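XAC2610 protein (Xanthomonas axonopodis pv. citri, PDB 4QTQ) probably acts as an immunity protein that inhibits a peptidoglycan hydrolase linked to the type IV secretion system, and binds calcium. Local coordinates at residues 22-26 with 27-31; 138-141 with 142-145. All blocks are in the same frame, centred on the assembly; numbering follows the deposited sequence. Where two conformers were deposited one is given.

Contact 1. Residues 22-26 with 27-31; sequences SADIG and GIAVS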
loop_
_atom_site.group_PDB
_atom_site.type_symbol
_atom_site.label_atom_id
_atom_site.label_comp_id
_atom_site.label_asym_id
_atom_site.label_seq_id
_atom_site.Cartn_x
_atom_site.Cartn_y
_atom_site.Cartn_z
ATOM N N SER A 22 15.934 -5.597 12.462
ATOM C CA SER A 22 16.920 -4.923 11.616
ATOM C C SER A 22 17.242 -5.796 10.409
ATOM O O SER A 22 17.736 -6.907 10.571
ATOM C CB SER A 22 18.184 -4.638 12.425
ATOM O OG SER A 22 19.106 -3.900 11.663
ATOM N N ALA A 23 16.933 -5.307 9.208
ATOM C CA ALA A 23 17.094 -6.106 7.990
ATOM C C ALA A 23 17.658 -5.282 6.855
ATOM O O ALA A 23 17.485 -4.066 6.826
ATOM C CB ALA A 23 15.758 -6.703 7.576
ATOM N N ASP A 24 18.343 -5.952 5.933
ATOM C CA ASP A 24 18.749 -5.347 4.681
ATOM C C ASP A 24 18.015 -6.031 3.542
ATOM O O ASP A 24 18.182 -7.226 3.328
ATOM C CB ASP A 24 20.256 -5.468 4.464
ATOM C CG ASP A 24 20.734 -4.611 3.302
ATOM O OD1 ASP A 24 20.837 -3.371 3.483
ATOM O OD2 ASP A 24 20.992 -5.170 2.211
ATOM N N ILE A 25 17.210 -5.265 2.812
ATOM C CA ILE A 25 16.379 -5.809 1.749
ATOM C C ILE A 25 16.769 -5.145 0.444
ATOM O O ILE A 25 16.419 -3.989 0.191
ATOM C CB ILE A 25 14.874 -5.585 2.031
ATOM C CG1 ILE A 25 14.542 -5.891 3.493
ATOM C CG2 ILE A 25 14.023 -6.477 1.133
ATOM C CD1 ILE A 25 14.573 -4.690 4.420
ATOM N N GLY A 26 17.507 -5.871 -0.387
ATOM C CA GLY A 26 17.950 -5.339 -1.672
ATOM C C GLY A 26 18.752 -4.057 -1.544
ATOM O O GLY A 26 18.604 -3.127 -2.349
ATOM N N GLY A 27 19.605 -4.004 -0.524
ATOM C CA GLY A 27 20.524 -2.878 -0.343
ATOM C C GLY A 27 19.928 -1.674 0.375
ATOM O O GLY A 27 20.593 -0.646 0.511
ATOM N N ILE A 28 18.674 -1.796 0.815
ATOM C CA ILE A 28 18.033 -0.780 1.645
ATOM C C ILE A 28 17.911 -1.363 3.038
ATOM O O ILE A 28 17.358 -2.452 3.208
ATOM C CB ILE A 28 16.635 -0.410 1.119
ATOM C CG1 ILE A 28 16.736 0.209 -0.283
ATOM C CG2 ILE A 28 15.947 0.567 2.066
ATOM C CD1 ILE A 28 15.430 0.224 -1.052
ATOM N N ALA A 29 18.433 -0.652 4.032
ATOM C CA ALA A 29 18.386 -1.143 5.409
ATOM C C ALA A 29 17.120 -0.626 6.050
ATOM O O ALA A 29 16.790 0.556 5.916
ATOM C CB ALA A 29 19.605 -0.688 6.193
ATOM N N VAL A 30 16.404 -1.515 6.730
ATOM C CA VAL A 30 15.170 -1.145 7.411
ATOM C C VAL A 30 15.189 -1.716 8.822
ATOM O O VAL A 30 15.453 -2.913 9.014
ATOM C CB VAL A 30 13.909 -1.671 6.691
ATOM C CG1 VAL A 30 12.657 -1.132 7.378
ATOM C CG2 VAL A 30 13.910 -1.281 5.220
ATOM N N SER A 31 14.939 -0.847 9.797
ATOM C CA SER A 31 14.814 -1.268 11.184
ATOM C C SER A 31 13.460 -0.859 11.733
ATOM O O SER A 31 12.878 0.125 11.296
ATOM C CB SER A 31 15.939 -0.681 12.043
ATOM O OG SER A 31 15.877 0.734 12.103
#
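Ala23 and Val30 face each other across a tight beta hairpin and exchange two backbone hydrogen bonds. Ala23 N reaches Val30 O at 2.8 Å, and Val30 N returns to Ala23 O at the same length. Ile25 and Ile28 form the next hydrogen-bonded pair toward the turn. Its two bonds are unequal. Ile25 N lies 2.8 Å from Ile28 O in a nearly straight bond, whereas Ile28 N is 3.2 Å from Ile25 O and meets that carbonyl from well above its plane. This second bond closes a type I' beta turn. Gly26 and Gly27 fill its corners, both with positive phi. Ser22 with Ser31 and Asp24 with Ala29 are the non-hydrogen-bonded pairs.

One polar side chain reaches the turn. Asp24 extends its carboxylate along the hairpin, CG anti to the backbone N (chi1 -169°). This brings OD2 to 3.3 Å from Gly27 N, in a weak, bent hydrogen bond. OD1 sits 4.0 Å from the methyl CB of Ala29.

The apolar contact is on the other face of the hairpin, the one that bears Ala23, Ile25, Ile28 and Val30. CD1 of Ile25 swings across to Val30 and stops 3.6 Å from its CG2.

Strand 20-25 is one of the two outermost strands of a four-stranded antiparallel sheet. Strand 28-33 pairs on its other edge with strand 52-56, through backbone hydrogen bonds of Ala29 with Thr56 and Ser31 with Glu54. Phe78 of strand 78-80 covers the apolar face at Ala23, Ile25 and Val30, while His80 packs against Ile28.

Contact 2. Residues 138-141 with 142-145; sequences QSLS and DITV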
loop_
_atom_site.group_PDB
_atom_site.type_symbol
_atom_site.label_atom_id
_atom_site.label_comp_id
_atom_site.label_asym_id
_atom_site.label_seq_id
_atom_site.Cartn_x
_atom_site.Cartn_y
_atom_site.Cartn_z
ATOM N N GLN A 138 -1.485 11.425 1.612
ATOM C CA GLN A 138 -2.884 11.205 1.967
ATOM C C GLN A 138 -3.655 10.512 0.831
ATOM O O GLN A 138 -4.348 9.520 1.065
ATOM C CB GLN A 138 -3.560 12.529 2.336
ATOM C CG GLN A 138 -4.926 12.355 2.994
ATOM C CD GLN A 138 -4.831 11.729 4.370
ATOM O OE1 GLN A 138 -4.233 12.304 5.280
ATOM N NE2 GLN A 138 -5.411 10.546 4.533
ATOM N N SER A 139 -3.526 11.030 -0.393
ATOM C CA SER A 139 -4.322 10.526 -1.508
ATOM C C SER A 139 -4.013 9.056 -1.774
ATOM O O SER A 139 -4.924 8.267 -1.980
ATOM C CB SER A 139 -4.165 11.367 -2.791
ATOM O OG SER A 139 -2.880 11.223 -3.372
ATOM N N LEU A 140 -2.740 8.680 -1.742
ATOM C CA LEU A 140 -2.370 7.287 -2.000
ATOM C C LEU A 140 -2.807 6.343 -0.869
ATOM O O LEU A 140 -3.330 5.264 -1.123
ATOM C CB LEU A 140 -0.874 7.174 -2.278
ATOM C CG LEU A 140 -0.469 7.725 -3.651
ATOM C CD1 LEU A 140 1.043 7.864 -3.764
ATOM C CD2 LEU A 140 -0.997 6.863 -4.780
ATOM N N SER A 141 -2.637 6.774 0.372
ATOM C CA SER A 141 -3.031 5.973 1.524
ATOM C C SER A 141 -4.521 5.737 1.497
ATOM O O SER A 141 -5.006 4.635 1.822
ATOM C CB SER A 141 -2.645 6.688 2.823
ATOM O OG SER A 141 -1.245 6.928 2.874
ATOM N N ASP A 142 -5.244 6.789 1.136
ATOM C CA ASP A 142 -6.696 6.742 1.052
ATOM C C ASP A 142 -7.225 5.729 0.030
ATOM O O ASP A 142 -8.315 5.213 0.199
ATOM C CB ASP A 142 -7.261 8.117 0.717
ATOM C CG ASP A 142 -7.447 9.010 1.942
ATOM O OD1 ASP A 142 -7.276 8.562 3.100
ATOM O OD2 ASP A 142 -7.788 10.195 1.734
ATOM N N ILE A 143 -6.470 5.441 -1.025
ATOM C CA ILE A 143 -6.934 4.460 -2.018
ATOM C C ILE A 143 -7.130 3.094 -1.368
ATOM O O ILE A 143 -8.002 2.327 -1.790
ATOM C CB ILE A 143 -5.956 4.289 -3.205
ATOM C CG1 ILE A 143 -5.834 5.579 -4.023
ATOM C CG2 ILE A 143 -6.442 3.177 -4.130
ATOM C CD1 ILE A 143 -4.664 5.586 -4.992
ATOM N N THR A 144 -6.329 2.790 -0.342
ATOM C CA THR A 144 -6.325 1.452 0.275
ATOM C C THR A 144 -7.509 1.252 1.216
ATOM O O THR A 144 -7.852 0.108 1.549
ATOM C CB THR A 144 -5.002 1.138 1.024
ATOM O OG1 THR A 144 -4.934 1.871 2.256
ATOM C CG2 THR A 144 -3.784 1.468 0.170
ATOM N N VAL A 145 -8.128 2.358 1.627
ATOM C CA VAL A 145 -9.296 2.322 2.501
ATOM C C VAL A 145 -10.498 1.781 1.730
ATOM O O VAL A 145 -10.812 2.233 0.620
ATOM C CB VAL A 145 -9.618 3.712 3.093
ATOM C CG1 VAL A 145 -10.896 3.668 3.925
ATOM C CG2 VAL A 145 -8.472 4.203 3.951
#
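Asp142 N closes an alpha-helical turn on Gln138 O at 2.9 Å, and this spacing then weakens. Ile143 N bonds to Leu140 O at 3.1 Å, with only a weak link to Ser139 O. Thr144 N likewise donates to Ser141 O, three residues back. Both three-residue bonds meet their carbonyls from above the plane. Three-residue bonding thus takes over from four-residue bonding.

Gln138 and Asp142 add a side-chain bond on the exposed side of the same turn. The glutamine bends at its second torsion (chi2 68°), bringing NE2 to 3.1 Å from Asp142 OD1. The oxygen lies in the amide plane, but NE2 sits above the carboxylate plane; the two planes are 45° apart.

Thr144 turns its hydroxyl back to the helix. OG1 donates to Ser141 O at 2.8 Å, in the carbonyl plane, so this oxygen accepts two bonds from one residue. Thr144 OG1 also bonds to Tyr122 N. On the buried side, Leu140 and Ile143 run side by side, with Leu140 CD2 and Ile143 CD1 3.9 Å apart. Leu140 packs on Val124 and Leu126, and both side chains touch Ala181.

At the start of the helix, Asn137 OD1 accepts bonds from Leu140 N and Ser139 OG, as an N-cap residue does. This is a short N-capped helix whose bonding becomes 3-10-like after its first alpha-helical turn, set in a chain otherwise rich in strands.

In the fold
Contact 1 comes first along the chain and contact 2 follows more than a hundred residues later. Their centres are 25 Å apart and their nearest atoms about 17 Å, so they do not touch. The hairpin of contact 1 belongs to a small antiparallel sheet. Contact 2 covers helix 138-143, the one helix of the chain, and the two residues after it, between strand 133-136, an outer strand of the mixed sheet, and strand 152-154 of the last sheet. The mixed sheet links them: side chains of strand 78-80 touch the hairpin, and those of strand 121-128 touch the helix. The side chains of Ile28 and Leu140 lie about 10 and 9 Å from the bound calcium, and neither is among its ligands.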